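Local coordinates for protein putative aspartate aminotransferase (Thermus thermophilus, PDB 1IUG) that probably catalyses the transfer of amino groups between amino acids and 2-oxo acids, using a covalently bound pyridoxal 5'-phosphate cofactor, at residues W3-P14 with R322-E333; L187-F195 with A232-L243. One frame throughout, in Å; residues are numbered along the deposited sequence.

Contact 1 of 2, residues W3-P14 with R322-E333; sequences WLLTPGPVRLHP and RLSLMGAYDRYE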
loop_
_atom_site.group_PDB
_atom_site.type_symbol
_atom_site.label_atom_id
_atom_site.label_comp_id
_atom_site.label_asym_id
_atom_site.label_seq_id
_atom_site.Cartn_x
_atom_site.Cartn_y
_atom_site.Cartn_z
ATOM N N TRP A 3 -18.037 -7.583 -17.451
ATOM C CA TRP A 3 -17.947 -6.209 -17.922
ATOM C C TRP A 3 -17.846 -5.233 -16.757
ATOM O O TRP A 3 -18.857 -4.819 -16.188
ATOM C CB TRP A 3 -19.155 -5.854 -18.791
ATOM C CG TRP A 3 -19.246 -6.630 -20.072
ATOM C CD1 TRP A 3 -19.941 -7.789 -20.281
ATOM C CD2 TRP A 3 -18.661 -6.281 -21.335
ATOM N NE1 TRP A 3 -19.829 -8.179 -21.594
ATOM C CE2 TRP A 3 -19.051 -7.273 -22.264
ATOM C CE3 TRP A 3 -17.848 -5.225 -21.772
ATOM C CZ2 TRP A 3 -18.657 -7.241 -23.608
ATOM C CZ3 TRP A 3 -17.453 -5.192 -23.109
ATOM C CH2 TRP A 3 -17.862 -6.195 -24.012
ATOM N N LEU A 4 -16.616 -4.903 -16.376
ATOM C CA LEU A 4 -16.392 -3.956 -15.295
ATOM C C LEU A 4 -16.483 -2.557 -15.893
ATOM O O LEU A 4 -15.651 -2.166 -16.712
ATOM C CB LEU A 4 -15.022 -4.189 -14.657
ATOM C CG LEU A 4 -14.680 -3.242 -13.509
ATOM C CD1 LEU A 4 -15.759 -3.329 -12.437
ATOM C CD2 LEU A 4 -13.329 -3.607 -12.930
ATOM N N LEU A 5 -17.509 -1.813 -15.498
ATOM C CA LEU A 5 -17.719 -0.468 -16.025
ATOM C C LEU A 5 -17.630 0.619 -14.960
ATOM O O LEU A 5 -18.204 1.697 -15.112
ATOM C CB LEU A 5 -19.070 -0.401 -16.751
ATOM C CG LEU A 5 -19.264 -1.414 -17.890
ATOM C CD1 LEU A 5 -20.703 -1.374 -18.401
ATOM C CD2 LEU A 5 -18.271 -1.143 -19.023
ATOM N N THR A 6 -16.900 0.334 -13.888
ATOM C CA THR A 6 -16.723 1.280 -12.790
ATOM C C THR A 6 -15.462 2.110 -13.000
ATOM O O THR A 6 -14.485 1.637 -13.578
ATOM C CB THR A 6 -16.604 0.556 -11.437
ATOM O OG1 THR A 6 -15.604 -0.466 -11.530
ATOM C CG2 THR A 6 -17.940 -0.068 -11.028
ATOM N N PRO A 7 -15.474 3.369 -12.538
ATOM C CA PRO A 7 -14.321 4.263 -12.680
ATOM C C PRO A 7 -13.218 3.959 -11.662
ATOM O O PRO A 7 -12.686 4.867 -11.021
ATOM C CB PRO A 7 -14.940 5.638 -12.455
ATOM C CG PRO A 7 -15.984 5.353 -11.435
ATOM C CD PRO A 7 -16.622 4.086 -11.953
ATOM N N GLY A 8 -12.871 2.679 -11.538
ATOM C CA GLY A 8 -11.842 2.269 -10.600
ATOM C C GLY A 8 -12.371 1.392 -9.477
ATOM O O GLY A 8 -13.285 1.805 -8.753
ATOM N N PRO A 9 -11.880 0.141 -9.355
ATOM C CA PRO A 9 -10.870 -0.480 -10.221
ATOM C C PRO A 9 -11.398 -0.667 -11.640
ATOM O O PRO A 9 -12.605 -0.548 -11.892
ATOM C CB PRO A 9 -10.629 -1.829 -9.540
ATOM C CG PRO A 9 -10.865 -1.517 -8.095
ATOM C CD PRO A 9 -12.128 -0.705 -8.175
ATOM N N VAL A 10 -10.496 -0.966 -12.565
ATOM C CA VAL A 10 -10.878 -1.148 -13.957
ATOM C C VAL A 10 -10.457 -2.486 -14.548
ATOM O O VAL A 10 -9.763 -3.284 -13.917
ATOM C CB VAL A 10 -10.271 -0.042 -14.864
ATOM C CG1 VAL A 10 -10.742 1.345 -14.421
ATOM C CG2 VAL A 10 -8.745 -0.131 -14.858
ATOM N N ARG A 11 -10.909 -2.692 -15.780
ATOM C CA ARG A 11 -10.619 -3.862 -16.598
ATOM C C ARG A 11 -9.111 -3.791 -16.840
ATOM O O ARG A 11 -8.605 -2.786 -17.345
ATOM C CB ARG A 11 -11.386 -3.690 -17.908
ATOM C CG ARG A 11 -12.076 -4.907 -18.459
ATOM C CD ARG A 11 -11.150 -6.026 -18.802
ATOM N NE ARG A 11 -11.143 -6.199 -20.254
ATOM C CZ ARG A 11 -12.186 -6.615 -20.975
ATOM N NH1 ARG A 11 -13.342 -6.917 -20.389
ATOM N NH2 ARG A 11 -12.075 -6.714 -22.296
ATOM N N LEU A 12 -8.401 -4.846 -16.458
ATOM C CA LEU A 12 -6.949 -4.881 -16.589
ATOM C C LEU A 12 -6.373 -5.035 -17.990
ATOM O O LEU A 12 -6.897 -5.767 -18.829
ATOM C CB LEU A 12 -6.356 -5.958 -15.677
ATOM C CG LEU A 12 -6.591 -5.815 -14.172
ATOM C CD1 LEU A 12 -5.829 -6.917 -13.440
ATOM C CD2 LEU A 12 -6.143 -4.436 -13.687
ATOM N N HIS A 13 -5.281 -4.322 -18.226
ATOM C CA HIS A 13 -4.581 -4.385 -19.498
ATOM C C HIS A 13 -3.877 -5.747 -19.542
ATOM O O HIS A 13 -3.361 -6.214 -18.524
ATOM C CB HIS A 13 -3.552 -3.254 -19.578
ATOM C CG HIS A 13 -2.900 -3.119 -20.918
ATOM N ND1 HIS A 13 -3.204 -2.100 -21.794
ATOM C CD2 HIS A 13 -1.962 -3.878 -21.535
ATOM C CE1 HIS A 13 -2.483 -2.236 -22.892
ATOM N NE2 HIS A 13 -1.723 -3.307 -22.761
ATOM N N PRO A 14 -3.894 -6.420 -20.706
ATOM C CA PRO A 14 -3.261 -7.731 -20.892
ATOM C C PRO A 14 -1.803 -7.804 -20.408
ATOM O O PRO A 14 -1.387 -8.813 -19.836
ATOM C CB PRO A 14 -3.379 -7.946 -22.399
ATOM C CG PRO A 14 -4.705 -7.318 -22.694
ATOM C CD PRO A 14 -4.621 -6.018 -21.926
ATOM N N ARG A 322 -23.233 5.810 -12.801
ATOM C CA ARG A 322 -22.070 6.108 -13.596
ATOM C C ARG A 322 -21.515 4.933 -14.294
ATOM O O ARG A 322 -21.512 3.797 -13.832
ATOM C CB ARG A 322 -21.001 6.786 -12.757
ATOM C CG ARG A 322 -21.445 8.158 -12.266
ATOM C CD ARG A 322 -20.462 8.722 -11.276
ATOM N NE ARG A 322 -20.528 7.977 -10.032
ATOM C CZ ARG A 322 -19.449 7.620 -9.320
ATOM N NH1 ARG A 322 -18.242 7.963 -9.734
ATOM N NH2 ARG A 322 -19.606 6.920 -8.206
ATOM N N LEU A 323 -21.061 5.292 -15.462
ATOM C CA LEU A 323 -20.519 4.384 -16.422
ATOM C C LEU A 323 -19.134 4.795 -16.821
ATOM O O LEU A 323 -18.843 5.978 -16.979
ATOM C CB LEU A 323 -21.420 4.308 -17.655
ATOM C CG LEU A 323 -22.825 3.724 -17.462
ATOM C CD1 LEU A 323 -23.616 3.809 -18.761
ATOM C CD2 LEU A 323 -22.761 2.288 -16.967
ATOM N N SER A 324 -18.239 3.823 -16.982
ATOM C CA SER A 324 -16.871 4.130 -17.389
ATOM C C SER A 324 -16.165 3.066 -18.227
ATOM O O SER A 324 -16.121 1.886 -17.864
ATOM C CB SER A 324 -16.019 4.448 -16.161
ATOM O OG SER A 324 -14.701 4.809 -16.535
ATOM N N LEU A 325 -15.587 3.512 -19.340
ATOM C CA LEU A 325 -14.841 2.647 -20.245
ATOM C C LEU A 325 -13.354 2.952 -20.103
ATOM O O LEU A 325 -12.569 2.718 -21.022
ATOM C CB LEU A 325 -15.290 2.873 -21.689
ATOM C CG LEU A 325 -16.613 2.208 -22.071
ATOM C CD1 LEU A 325 -17.134 2.738 -23.398
ATOM C CD2 LEU A 325 -16.401 0.705 -22.126
ATOM N N MET A 326 -12.980 3.466 -18.933
ATOM C CA MET A 326 -11.598 3.829 -18.626
ATOM C C MET A 326 -10.661 2.617 -18.632
ATOM O O MET A 326 -9.450 2.765 -18.811
ATOM C CB MET A 326 -11.560 4.568 -17.274
ATOM C CG MET A 326 -10.185 4.989 -16.776
ATOM S SD MET A 326 -10.276 6.280 -15.500
ATOM C CE MET A 326 -11.384 5.529 -14.319
ATOM N N GLY A 327 -11.235 1.423 -18.486
ATOM C CA GLY A 327 -10.455 0.197 -18.490
ATOM C C GLY A 327 -9.904 -0.192 -19.852
ATOM O O GLY A 327 -10.098 0.521 -20.830
ATOM N N ALA A 328 -9.233 -1.340 -19.922
ATOM C CA ALA A 328 -8.641 -1.808 -21.172
ATOM C C ALA A 328 -9.670 -2.356 -22.163
ATOM O O ALA A 328 -9.845 -3.568 -22.295
ATOM C CB ALA A 328 -7.559 -2.846 -20.884
ATOM N N TYR A 329 -10.351 -1.440 -22.847
ATOM C CA TYR A 329 -11.369 -1.775 -23.839
ATOM C C TYR A 329 -10.998 -1.125 -25.150
ATOM O O TYR A 329 -10.479 -0.004 -25.166
ATOM C CB TYR A 329 -12.737 -1.223 -23.430
ATOM C CG TYR A 329 -13.344 -1.870 -22.218
ATOM C CD1 TYR A 329 -13.437 -1.182 -21.006
ATOM C CD2 TYR A 329 -13.850 -3.165 -22.285
ATOM C CE1 TYR A 329 -14.028 -1.770 -19.890
ATOM C CE2 TYR A 329 -14.438 -3.762 -21.180
ATOM C CZ TYR A 329 -14.526 -3.062 -19.988
ATOM O OH TYR A 329 -15.116 -3.668 -18.907
ATOM N N ASP A 330 -11.274 -1.812 -26.255
ATOM C CA ASP A 330 -10.974 -1.234 -27.554
ATOM C C ASP A 330 -12.213 -0.585 -28.161
ATOM O O ASP A 330 -13.257 -0.483 -27.514
ATOM C CB ASP A 330 -10.323 -2.260 -28.507
ATOM C CG ASP A 330 -11.290 -3.337 -29.013
ATOM O OD1 ASP A 330 -10.837 -4.164 -29.829
ATOM O OD2 ASP A 330 -12.478 -3.369 -28.627
ATOM N N ARG A 331 -12.056 -0.123 -29.394
ATOM C CA ARG A 331 -13.092 0.536 -30.186
ATOM C C ARG A 331 -14.396 -0.288 -30.227
ATOM O O ARG A 331 -15.479 0.218 -29.928
ATOM C CB ARG A 331 -12.523 0.697 -31.609
ATOM C CG ARG A 331 -12.968 1.882 -32.458
ATOM C CD ARG A 331 -14.451 1.910 -32.730
ATOM N NE ARG A 331 -14.789 2.678 -33.932
ATOM C CZ ARG A 331 -14.516 3.968 -34.123
ATOM N NH1 ARG A 331 -13.876 4.678 -33.197
ATOM N NH2 ARG A 331 -14.938 4.567 -35.229
ATOM N N TYR A 332 -14.265 -1.578 -30.511
ATOM C CA TYR A 332 -15.420 -2.457 -30.647
ATOM C C TYR A 332 -16.073 -2.985 -29.380
ATOM O O TYR A 332 -17.267 -3.289 -29.375
ATOM C CB TYR A 332 -15.082 -3.554 -31.651
ATOM C CG TYR A 332 -14.536 -2.912 -32.905
ATOM C CD1 TYR A 332 -13.164 -2.904 -33.169
ATOM C CD2 TYR A 332 -15.376 -2.189 -33.757
ATOM C CE1 TYR A 332 -12.642 -2.187 -34.239
ATOM C CE2 TYR A 332 -14.865 -1.467 -34.828
ATOM C CZ TYR A 332 -13.499 -1.468 -35.062
ATOM O OH TYR A 332 -12.985 -0.740 -36.106
ATOM N N GLU A 333 -15.306 -3.071 -28.299
ATOM C CA GLU A 333 -15.871 -3.517 -27.035
ATOM C C GLU A 333 -16.734 -2.373 -26.509
ATOM O O GLU A 333 -17.783 -2.598 -25.907
ATOM C CB GLU A 333 -14.761 -3.885 -26.049
ATOM C CG GLU A 333 -14.080 -5.193 -26.408
ATOM C CD GLU A 333 -12.823 -5.459 -25.607
ATOM O OE1 GLU A 333 -12.645 -6.607 -25.166
ATOM O OE2 GLU A 333 -12.003 -4.534 -25.431
HETATM O O HOH W 1 -13.821 1.395 -16.524
#

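Contact 2 of 2, residues L187-F195 with A232-L243; sequences LMCPPGLGF and AINLVLAVAAVL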
loop_
_atom_site.group_PDB
_atom_site.type_symbol
_atom_site.label_atom_id
_atom_site.label_comp_id
_atom_site.label_asym_id
_atom_site.label_seq_id
_atom_site.Cartn_x
_atom_site.Cartn_y
_atom_site.Cartn_z
ATOM N N LEU A 187 -4.343 3.939 -15.587
ATOM C CA LEU A 187 -3.192 3.068 -15.834
ATOM C C LEU A 187 -3.564 1.615 -16.134
ATOM O O LEU A 187 -2.733 0.846 -16.618
ATOM C CB LEU A 187 -2.202 3.119 -14.667
ATOM C CG LEU A 187 -1.338 4.378 -14.528
ATOM C CD1 LEU A 187 -0.427 4.242 -13.316
ATOM C CD2 LEU A 187 -0.509 4.589 -15.780
ATOM N N MET A 188 -4.807 1.244 -15.840
ATOM C CA MET A 188 -5.300 -0.114 -16.093
ATOM C C MET A 188 -4.521 -1.194 -15.332
ATOM O O MET A 188 -4.280 -2.297 -15.843
ATOM C CB MET A 188 -5.310 -0.402 -17.603
ATOM C CG MET A 188 -6.207 0.539 -18.406
ATOM S SD MET A 188 -5.886 0.489 -20.192
ATOM C CE MET A 188 -4.295 1.362 -20.248
ATOM N N CYS A 189 -4.129 -0.858 -14.107
ATOM C CA CYS A 189 -3.391 -1.769 -13.238
ATOM C C CYS A 189 -4.190 -2.010 -11.966
ATOM O O CYS A 189 -5.158 -1.308 -11.696
ATOM C CB CYS A 189 -2.028 -1.174 -12.873
ATOM S SG CYS A 189 -0.872 -1.107 -14.238
ATOM N N PRO A 190 -3.816 -3.038 -11.187
ATOM C CA PRO A 190 -4.530 -3.336 -9.941
ATOM C C PRO A 190 -4.292 -2.228 -8.905
ATOM O O PRO A 190 -3.372 -1.417 -9.054
ATOM C CB PRO A 190 -3.871 -4.641 -9.473
ATOM C CG PRO A 190 -3.319 -5.243 -10.732
ATOM C CD PRO A 190 -2.769 -4.044 -11.443
ATOM N N PRO A 191 -5.160 -2.146 -7.877
ATOM C CA PRO A 191 -5.035 -1.144 -6.811
ATOM C C PRO A 191 -3.799 -1.525 -5.997
ATOM O O PRO A 191 -3.441 -2.703 -5.947
ATOM C CB PRO A 191 -6.292 -1.378 -5.970
ATOM C CG PRO A 191 -7.255 -1.998 -6.929
ATOM C CD PRO A 191 -6.395 -2.932 -7.718
ATOM N N GLY A 192 -3.145 -0.551 -5.372
ATOM C CA GLY A 192 -1.974 -0.874 -4.577
ATOM C C GLY A 192 -0.824 0.116 -4.646
ATOM O O GLY A 192 0.081 0.065 -3.815
ATOM N N LEU A 193 -0.834 0.989 -5.649
ATOM C CA LEU A 193 0.212 1.996 -5.792
ATOM C C LEU A 193 -0.368 3.401 -5.886
ATOM O O LEU A 193 -1.467 3.602 -6.405
ATOM C CB LEU A 193 1.070 1.735 -7.038
ATOM C CG LEU A 193 1.895 0.452 -7.137
ATOM C CD1 LEU A 193 2.663 0.454 -8.454
ATOM C CD2 LEU A 193 2.859 0.346 -5.956
ATOM N N GLY A 194 0.372 4.357 -5.332
ATOM C CA GLY A 194 -0.009 5.757 -5.378
ATOM C C GLY A 194 1.228 6.495 -5.862
ATOM O O GLY A 194 2.351 6.045 -5.607
ATOM N N PHE A 195 1.046 7.587 -6.599
ATOM C CA PHE A 195 2.189 8.344 -7.103
ATOM C C PHE A 195 2.129 9.826 -6.742
ATOM O O PHE A 195 1.075 10.459 -6.814
ATOM C CB PHE A 195 2.301 8.214 -8.627
ATOM C CG PHE A 195 2.124 6.816 -9.131
ATOM C CD1 PHE A 195 0.905 6.411 -9.666
ATOM C CD2 PHE A 195 3.161 5.894 -9.043
ATOM C CE1 PHE A 195 0.722 5.108 -10.103
ATOM C CE2 PHE A 195 2.985 4.586 -9.480
ATOM C CZ PHE A 195 1.765 4.192 -10.008
ATOM N N ALA A 232 5.683 -2.612 -3.583
ATOM C CA ALA A 232 4.879 -3.641 -4.238
ATOM C C ALA A 232 5.481 -3.763 -5.646
ATOM O O ALA A 232 4.896 -3.318 -6.640
ATOM C CB ALA A 232 3.415 -3.211 -4.300
ATOM N N ILE A 233 6.676 -4.351 -5.699
ATOM C CA ILE A 233 7.453 -4.531 -6.921
ATOM C C ILE A 233 6.721 -5.218 -8.074
ATOM O O ILE A 233 6.981 -4.919 -9.241
ATOM C CB ILE A 233 8.797 -5.257 -6.603
ATOM C CG1 ILE A 233 9.748 -5.197 -7.802
ATOM C CG2 ILE A 233 8.543 -6.691 -6.159
ATOM C CD1 ILE A 233 10.223 -3.792 -8.135
ATOM N N ASN A 234 5.791 -6.114 -7.746
ATOM C CA ASN A 234 5.006 -6.834 -8.752
ATOM C C ASN A 234 4.122 -5.847 -9.520
ATOM O O ASN A 234 3.993 -5.930 -10.743
ATOM C CB ASN A 234 4.118 -7.894 -8.084
ATOM C CG ASN A 234 4.898 -8.821 -7.165
ATOM O OD1 ASN A 234 5.483 -8.383 -6.170
ATOM N ND2 ASN A 234 4.903 -10.110 -7.488
ATOM N N LEU A 235 3.495 -4.935 -8.780
ATOM C CA LEU A 235 2.632 -3.916 -9.366
ATOM C C LEU A 235 3.462 -2.904 -10.157
ATOM O O LEU A 235 3.020 -2.405 -11.186
ATOM C CB LEU A 235 1.834 -3.201 -8.275
ATOM C CG LEU A 235 0.894 -4.045 -7.413
ATOM C CD1 LEU A 235 0.149 -3.137 -6.452
ATOM C CD2 LEU A 235 -0.094 -4.793 -8.278
ATOM N N VAL A 236 4.662 -2.599 -9.665
ATOM C CA VAL A 236 5.557 -1.666 -10.339
ATOM C C VAL A 236 5.885 -2.210 -11.731
ATOM O O VAL A 236 5.928 -1.451 -12.703
ATOM C CB VAL A 236 6.858 -1.428 -9.520
ATOM C CG1 VAL A 236 7.842 -0.575 -10.309
ATOM C CG2 VAL A 236 6.525 -0.735 -8.209
ATOM N N LEU A 237 6.073 -3.527 -11.822
ATOM C CA LEU A 237 6.360 -4.193 -13.094
ATOM C C LEU A 237 5.199 -3.982 -14.056
ATOM O O LEU A 237 5.405 -3.694 -15.239
ATOM C CB LEU A 237 6.564 -5.696 -12.887
ATOM C CG LEU A 237 7.993 -6.183 -12.662
ATOM C CD1 LEU A 237 7.977 -7.618 -12.144
ATOM C CD2 LEU A 237 8.774 -6.077 -13.970
ATOM N N ALA A 238 3.984 -4.148 -13.534
ATOM C CA ALA A 238 2.762 -3.969 -14.313
ATOM C C ALA A 238 2.638 -2.526 -14.824
ATOM O O ALA A 238 2.260 -2.296 -15.972
ATOM C CB ALA A 238 1.542 -4.349 -13.469
ATOM N N VAL A 239 2.964 -1.563 -13.964
ATOM C CA VAL A 239 2.910 -0.150 -14.332
ATOM C C VAL A 239 3.906 0.145 -15.457
ATOM O O VAL A 239 3.566 0.811 -16.436
ATOM C CB VAL A 239 3.212 0.765 -13.108
ATOM C CG1 VAL A 239 3.430 2.212 -13.557
ATOM C CG2 VAL A 239 2.058 0.697 -12.107
ATOM N N ALA A 240 5.125 -0.372 -15.320
ATOM C CA ALA A 240 6.173 -0.172 -16.320
ATOM C C ALA A 240 5.775 -0.760 -17.681
ATOM O O ALA A 240 5.898 -0.094 -18.711
ATOM C CB ALA A 240 7.479 -0.786 -15.836
ATOM N N ALA A 241 5.271 -1.993 -17.666
ATOM C CA ALA A 241 4.833 -2.686 -18.881
ATOM C C ALA A 241 3.738 -1.932 -19.641
ATOM O O ALA A 241 3.784 -1.835 -20.867
ATOM C CB ALA A 241 4.354 -4.093 -18.537
ATOM N N VAL A 242 2.749 -1.411 -18.916
ATOM C CA VAL A 242 1.659 -0.664 -19.542
ATOM C C VAL A 242 2.151 0.664 -20.116
ATOM O O VAL A 242 1.830 1.007 -21.256
ATOM C CB VAL A 242 0.491 -0.408 -18.549
ATOM C CG1 VAL A 242 -0.488 0.603 -19.121
ATOM C CG2 VAL A 242 -0.239 -1.710 -18.262
ATOM N N LEU A 243 2.929 1.404 -19.331
ATOM C CA LEU A 243 3.452 2.689 -19.786
ATOM C C LEU A 243 4.339 2.542 -21.017
ATOM O O LEU A 243 4.327 3.403 -21.892
ATOM C CB LEU A 243 4.207 3.407 -18.666
ATOM C CG LEU A 243 3.330 3.999 -17.557
ATOM C CD1 LEU A 243 4.201 4.558 -16.447
ATOM C CD2 LEU A 243 2.417 5.078 -18.130
#

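Contact 1 of 2, residues W3-P14 with R322-E333
Arg322 passes its NH1 by CG of Pro7, at 3.8 Å, while its guanidinium is held by the carbonyls of Gly311 and, weakly, Thr132; it is the predicted substrate-binding arginine of this class-V aminotransferase. Ser324 N gives a weak, bent bond to Leu5 O. The Ser324 hydroxyl opens an ST turn by accepting from Met326 N and also bonds to Ala283 O, and a water donates to Ser324 O and Thr6 O while accepting from Gly327 N. Met326 brings its methyl CE against the Pro7 backbone, 3.6 Å from Pro7 C. At Gly327 a side chain would collide with Arg11 CB, and Ala328 N bonds almost straight to Arg11 O (3.0 Å, 168°). In Tyr329 a chi1 of -68° swings the ring back to the 3-14 side, where OH donates to Leu4 O at 2.7 Å, above that carbonyl plane. Its CE2 atom sits over one face of the Arg11 guanidinium, toward the rim, with the two planes 50° apart. In the guanidinium plane, Arg11 NH2 forms a 2.9 Å salt bridge with Glu333 OE1; Glu333 also closes a capping box with Asp330. Strand 307-311 lies between strands 3-4 and 320-323, and helices 250-270 and 331-348 pack on Leu323 and Leu325.

Contact 2 of 2, residues L187-F195 with A232-L243
Leu193 sets its CD1 methyl among Leu235, Val236 and Val239, closest to Val239 CG2 at 3.7 Å, and its CD2 methyl on Ala232 CB. A chi1 of -63° turns CG to the side of the backbone N, and the extended chi2 carries CD1 on to the helix; the Leu193 and Leu235 side chains run alongside one another, pointing opposite ways. Leu235 splits its branches: CD1 lies 3.6 Å from Gly192 CA, where any CB would clash, and CD2 meets the Pro190 ring. Cut back to an alanine, Leu193 would probably open a gap between strand and helix, leaving Val239 CG2 and Ala232 CB without their methyl partners. Strand 193-198 belongs to the seven-stranded mixed sheet of the large domain of a fold-type I pyridoxal-phosphate enzyme; the axes of strand 193-195 and helix 233-243 cross at 60°, 10.2 Å apart at their closest. Cys189 SG rests over the helix backbone, 3.8 Å from Ala238 O, and Val242 CG1 presses on Leu187 O at 3.4 Å. Val239 CG2 touches the Phe195 ring at its edge through CZ. Further out, Ser183 OG bonds to both Leu193 N and Pro190 O, Ile55 packs on Leu193 and Phe195, and Leu20 lies on Pro190 and Leu235.

In the fold
The centres of contact 1 and contact 2 lie about 16 Å apart, and contact 2 is nested within the long chain loop that contact 1 closes. They meet where 3-14 runs past 187-195: His13 N probably bonds to Met188 O (3.3 Å), and Leu12 CD2 packs 3.6 Å from Cys189 C. Val10 CG2 reaches Met188 CA at 3.7 Å. Segment 3-14 thus joins the 187-195 loop to the five-stranded sheet that holds strands 3-4 and 320-323. Residues 187-195 follow closely on Lys185, which carries the pyridoxal phosphate, whereas contact 1 contributes Arg322, the predicted substrate-binding residue. Both contacts also reach the second subunit, whose His26 packs on Leu4 and whose Asn234 packs on Pro190.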